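Local coordinates for protein diguanylate cyclase TpbB (Pseudomonas aeruginosa, PDB 4IOB) that catalyses the condensation of two GTP molecules into the second messenger cyclic-di-GMP, here represented by its cytoplasmic catalytic GGDEF domain, at residues Ile123-Glu128 and Arg155-Leu160; Asp97-Ser102 and Leu119-Ala124. One frame throughout, in Å; residues are numbered along the deposited sequence.

Followed from the N terminus, the chain reaches helix 89-102 first, and contact 2 closes the 16-residue connection, which carries the small hairpin of strands 107-108 and 114-115, by laying residues 97-102 against strand 119-126. Contact 1 starts further along that same strand and closes a second connection of 26 residues, through helix 133-150 to edge strand 155-157. The two loops follow one another, meeting at the shared Ile-123 and Ala-124; neither encloses the other. Strand 119-126 is thus their common element, and the outer pieces also meet directly: Arg-155 NE makes a salt bridge with Asp-97 OD1 at 2.6 Å.

Contact 1: Ile123-Glu128 and Arg155-Leu160; sequences IALYPE and RRLAEL
Ile-123 and Leu-157 pair across two neighbouring parallel strands, the two ends of a beta-alpha-beta unit in which helix 133-150 connects strand 119-126 to the edge strand 155-157. The bridge shows the usual parallel pattern, in which one residue bonds to both neighbours of its partner. Ile-123 N donates to Arg-156 O at 2.7 Å, nearly straight at 172°, while Ile-123 O accepts from Ala-158 N at 3.1 Å. Both side chains of the pair project from the same face of the sheet, where Leu-93 of helix 89-102 covers them. Along the Ile-123 side chain, CB meets Leu-157 CD2 at 3.2 Å; chi1 of -50° sets CG1 beside the backbone N and turns CG2 to that same leucine methyl. The other branch runs a different way: CG1 passes near Arg-156 O, and CD1 ends 4.3 Å from Arg-155 CB. The Ile-123 side chain alone therefore lies against Arg-155, Arg-156 and Leu-157. The axes of 123-126 and 155-157 stand 36° apart; after Leu-157 the edge strand ends, and the one other apolar touch between the segments is Leu-125 CD1 against Leu-157 CD2, at 4.0 Å.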
# COMPACT_ATOMS: atom_id res chain seq x y z
N ILE A 123 -3.30 -3.18 6.74
CA ILE A 123 -2.00 -3.50 7.32
C ILE A 123 -1.95 -4.88 7.97
O ILE A 123 -2.71 -5.17 8.89
CB ILE A 123 -1.59 -2.44 8.37
CG1 ILE A 123 -1.76 -1.03 7.79
CG2 ILE A 123 -0.17 -2.68 8.85
CD1 ILE A 123 -1.52 0.07 8.79
N ALA A 124 -1.05 -5.72 7.47
CA ALA A 124 -0.84 -7.05 8.04
C ALA A 124 0.54 -7.11 8.70
O ALA A 124 1.52 -6.61 8.14
CB ALA A 124 -0.97 -8.12 6.97
N LEU A 125 0.61 -7.71 9.88
CA LEU A 125 1.85 -7.71 10.66
C LEU A 125 2.43 -9.10 10.87
O LEU A 125 1.71 -10.09 10.94
CB LEU A 125 1.61 -7.05 12.02
CG LEU A 125 1.33 -5.55 12.02
CD1 LEU A 125 0.83 -5.10 13.39
CD2 LEU A 125 2.57 -4.76 11.61
N TYR A 126 3.76 -9.16 10.97
CA TYR A 126 4.44 -10.39 11.36
C TYR A 126 5.17 -10.19 12.68
O TYR A 126 5.79 -9.16 12.90
CB TYR A 126 5.42 -10.83 10.28
CG TYR A 126 6.28 -12.00 10.71
CD1 TYR A 126 5.86 -13.31 10.50
CD2 TYR A 126 7.50 -11.79 11.34
CE1 TYR A 126 6.64 -14.38 10.90
CE2 TYR A 126 8.28 -12.86 11.75
CZ TYR A 126 7.84 -14.15 11.52
OH TYR A 126 8.62 -15.21 11.92
N PRO A 127 5.09 -11.20 13.56
CA PRO A 127 4.40 -12.44 13.28
C PRO A 127 3.00 -12.48 13.89
O PRO A 127 2.39 -13.55 13.95
CB PRO A 127 5.29 -13.48 13.97
CG PRO A 127 5.92 -12.74 15.11
CD PRO A 127 5.79 -11.26 14.86
N GLU A 128 2.50 -11.34 14.33
CA GLU A 128 1.20 -11.28 15.00
C GLU A 128 0.08 -11.91 14.19
O GLU A 128 -0.59 -12.84 14.65
CB GLU A 128 0.85 -9.83 15.37
N ARG A 155 -6.87 3.60 7.05
CA ARG A 155 -6.01 2.43 7.20
C ARG A 155 -6.66 1.47 8.18
O ARG A 155 -7.42 1.88 9.06
CB ARG A 155 -4.64 2.85 7.72
CG ARG A 155 -4.72 3.92 8.80
CD ARG A 155 -3.62 3.77 9.82
NE ARG A 155 -3.93 4.52 11.04
CZ ARG A 155 -4.88 4.17 11.90
NH1 ARG A 155 -5.61 3.09 11.68
NH2 ARG A 155 -5.09 4.91 12.98
N ARG A 156 -6.36 0.18 8.04
CA ARG A 156 -7.01 -0.84 8.85
C ARG A 156 -6.09 -2.01 9.13
O ARG A 156 -5.51 -2.60 8.22
CB ARG A 156 -8.28 -1.33 8.14
CG ARG A 156 -8.81 -2.68 8.61
CD ARG A 156 -9.62 -2.57 9.88
NE ARG A 156 -10.52 -3.71 10.04
CZ ARG A 156 -10.12 -4.93 10.38
NH1 ARG A 156 -8.83 -5.17 10.61
NH2 ARG A 156 -11.00 -5.91 10.50
N LEU A 157 -5.94 -2.35 10.41
CA LEU A 157 -5.13 -3.49 10.81
C LEU A 157 -5.95 -4.77 10.82
O LEU A 157 -7.00 -4.84 11.46
CB LEU A 157 -4.51 -3.26 12.19
CG LEU A 157 -3.23 -2.43 12.23
CD1 LEU A 157 -2.83 -2.15 13.67
CD2 LEU A 157 -2.11 -3.14 11.49
N ALA A 158 -5.47 -5.77 10.11
CA ALA A 158 -6.16 -7.05 10.04
C ALA A 158 -6.44 -7.61 11.43
O ALA A 158 -5.73 -7.32 12.39
CB ALA A 158 -5.35 -8.04 9.22
N GLU A 159 -7.51 -8.39 11.51
CA GLU A 159 -7.79 -9.24 12.66
C GLU A 159 -8.67 -10.35 12.12
O GLU A 159 -9.26 -10.21 11.05
CB GLU A 159 -8.48 -8.46 13.77
CG GLU A 159 -8.38 -9.13 15.14
CD GLU A 159 -6.95 -9.24 15.63
OE1 GLU A 159 -6.44 -10.38 15.72
OE2 GLU A 159 -6.34 -8.19 15.93
N LEU A 160 -8.76 -11.46 12.85
CA LEU A 160 -9.45 -12.64 12.34
C LEU A 160 -10.72 -12.31 11.57
O LEU A 160 -11.63 -11.65 12.09
CB LEU A 160 -9.74 -13.61 13.49
CG LEU A 160 -8.62 -13.70 14.53
CD1 LEU A 160 -7.26 -13.71 13.84
CD2 LEU A 160 -8.72 -12.53 15.50

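Contact 2: Asp97-Ser102 and Leu119-Ala124; sequences DNIIAS and LTIGIA
The flat group at this interface is the peptide after Leu-119, since no ring takes part: Ile-100 CG1 (3.6 Å) and CD1 (3.7 Å) sit beyond Leu-119 O, both tilted out of the peptide plane to the same side, so aliphatic carbon, not a polar donor, is what the helix presents to the oxygen. The arrangement is a worked case of helix-on-sheet packing in an alpha/beta fold. Residues 97-102 of helix 89-102 run along one face of the mixed five-stranded sheet of the GGDEF domain, almost antiparallel to strand 119-126; the axes of 97-102 and 119-124 make 167° and come within 8.6 Å. No hydrogen bond joins the two segments, and the hold is apolar. The terminal methyl of Ile-121 abuts two successive helix residues. Ile-121 CD1 lies 3.7 Å from Ile-100 CG1, the two side chains lying alongside and pointing opposite ways, and it also meets Ile-99 CG2. Ile-99 points this CG2 branch at the strand, where it meets Leu-119 CD1 at 3.6 Å, the two side chains roughly perpendicular to each other. Ile-33 of strand 27-35 packs against both Ile-99 and Leu-119, carrying the layer on to the next strand. On the other face of the sheet, Thr-120 and Ala-124 meet helix 133-150. This packing adjoins the metal site: the Leu-119 side chain lies about 4 Å from that of Ser-35 and about 6 Å from that of Asp-77, both magnesium-binding residues. Near the helix end, the Ser-102 hydroxyl turns back on its own helix, OG donating to Ile-99 O at 2.7 Å from a position tilted 31° out of the carbonyl plane.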
# COMPACT_ATOMS: atom_id res chain seq x y z
N ASP A 97 -0.37 6.37 8.17
CA ASP A 97 -0.94 7.69 8.42
C ASP A 97 -0.30 8.72 7.50
O ASP A 97 -0.98 9.57 6.93
CB ASP A 97 -0.73 8.10 9.88
CG ASP A 97 -1.51 7.23 10.85
OD1 ASP A 97 -2.33 6.41 10.39
OD2 ASP A 97 -1.31 7.38 12.07
N ASN A 98 1.02 8.63 7.36
CA ASN A 98 1.76 9.56 6.51
C ASN A 98 1.41 9.41 5.03
O ASN A 98 1.29 10.40 4.31
CB ASN A 98 3.27 9.37 6.71
CG ASN A 98 3.70 9.59 8.15
OD1 ASN A 98 2.91 10.05 8.98
ND2 ASN A 98 4.95 9.27 8.45
N ILE A 99 1.24 8.16 4.59
CA ILE A 99 0.88 7.89 3.21
C ILE A 99 -0.49 8.47 2.87
O ILE A 99 -0.68 9.05 1.81
CB ILE A 99 0.87 6.37 2.92
CG1 ILE A 99 2.28 5.79 3.07
CG2 ILE A 99 0.33 6.10 1.53
CD1 ILE A 99 2.37 4.32 2.75
N ILE A 100 -1.44 8.30 3.79
CA ILE A 100 -2.79 8.81 3.59
C ILE A 100 -2.82 10.34 3.67
O ILE A 100 -3.68 10.98 3.06
CB ILE A 100 -3.77 8.23 4.62
CG1 ILE A 100 -3.89 6.71 4.44
CG2 ILE A 100 -5.14 8.89 4.49
CD1 ILE A 100 -4.82 6.05 5.43
N ALA A 101 -1.89 10.90 4.43
CA ALA A 101 -1.82 12.35 4.61
C ALA A 101 -1.19 13.04 3.41
O ALA A 101 -1.41 14.23 3.18
CB ALA A 101 -1.06 12.68 5.88
N SER A 102 -0.40 12.29 2.64
CA SER A 102 0.25 12.83 1.46
C SER A 102 -0.72 12.93 0.29
O SER A 102 -0.48 13.65 -0.68
CB SER A 102 1.46 11.98 1.07
OG SER A 102 1.05 10.69 0.63
N LEU A 119 -6.50 7.20 -0.10
CA LEU A 119 -5.86 5.89 -0.11
C LEU A 119 -6.38 5.00 1.01
O LEU A 119 -6.35 5.38 2.18
CB LEU A 119 -4.34 6.02 -0.01
CG LEU A 119 -3.61 6.53 -1.26
CD1 LEU A 119 -2.11 6.62 -1.00
CD2 LEU A 119 -3.90 5.62 -2.44
N THR A 120 -6.88 3.83 0.65
CA THR A 120 -7.33 2.85 1.63
C THR A 120 -6.24 1.81 1.84
O THR A 120 -5.79 1.17 0.89
CB THR A 120 -8.62 2.15 1.18
OG1 THR A 120 -9.65 3.13 0.99
CG2 THR A 120 -9.08 1.15 2.23
N ILE A 121 -5.81 1.64 3.09
CA ILE A 121 -4.69 0.76 3.39
C ILE A 121 -5.07 -0.36 4.36
O ILE A 121 -5.72 -0.11 5.38
CB ILE A 121 -3.49 1.54 3.96
CG1 ILE A 121 -3.14 2.72 3.05
CG2 ILE A 121 -2.29 0.62 4.14
CD1 ILE A 121 -2.03 3.59 3.58
N GLY A 122 -4.64 -1.57 4.04
CA GLY A 122 -4.83 -2.72 4.93
C GLY A 122 -3.50 -3.23 5.42
O GLY A 122 -2.65 -3.66 4.63
N ILE A 123 -3.30 -3.18 6.74
CA ILE A 123 -2.00 -3.50 7.32
C ILE A 123 -1.95 -4.88 7.97
O ILE A 123 -2.71 -5.17 8.89
CB ILE A 123 -1.59 -2.44 8.37
CG1 ILE A 123 -1.76 -1.03 7.79
CG2 ILE A 123 -0.17 -2.68 8.85
CD1 ILE A 123 -1.52 0.07 8.79
N ALA A 124 -1.05 -5.72 7.47
CA ALA A 124 -0.84 -7.05 8.04
C ALA A 124 0.54 -7.11 8.70
O ALA A 124 1.52 -6.61 8.14
CB ALA A 124 -0.97 -8.12 6.97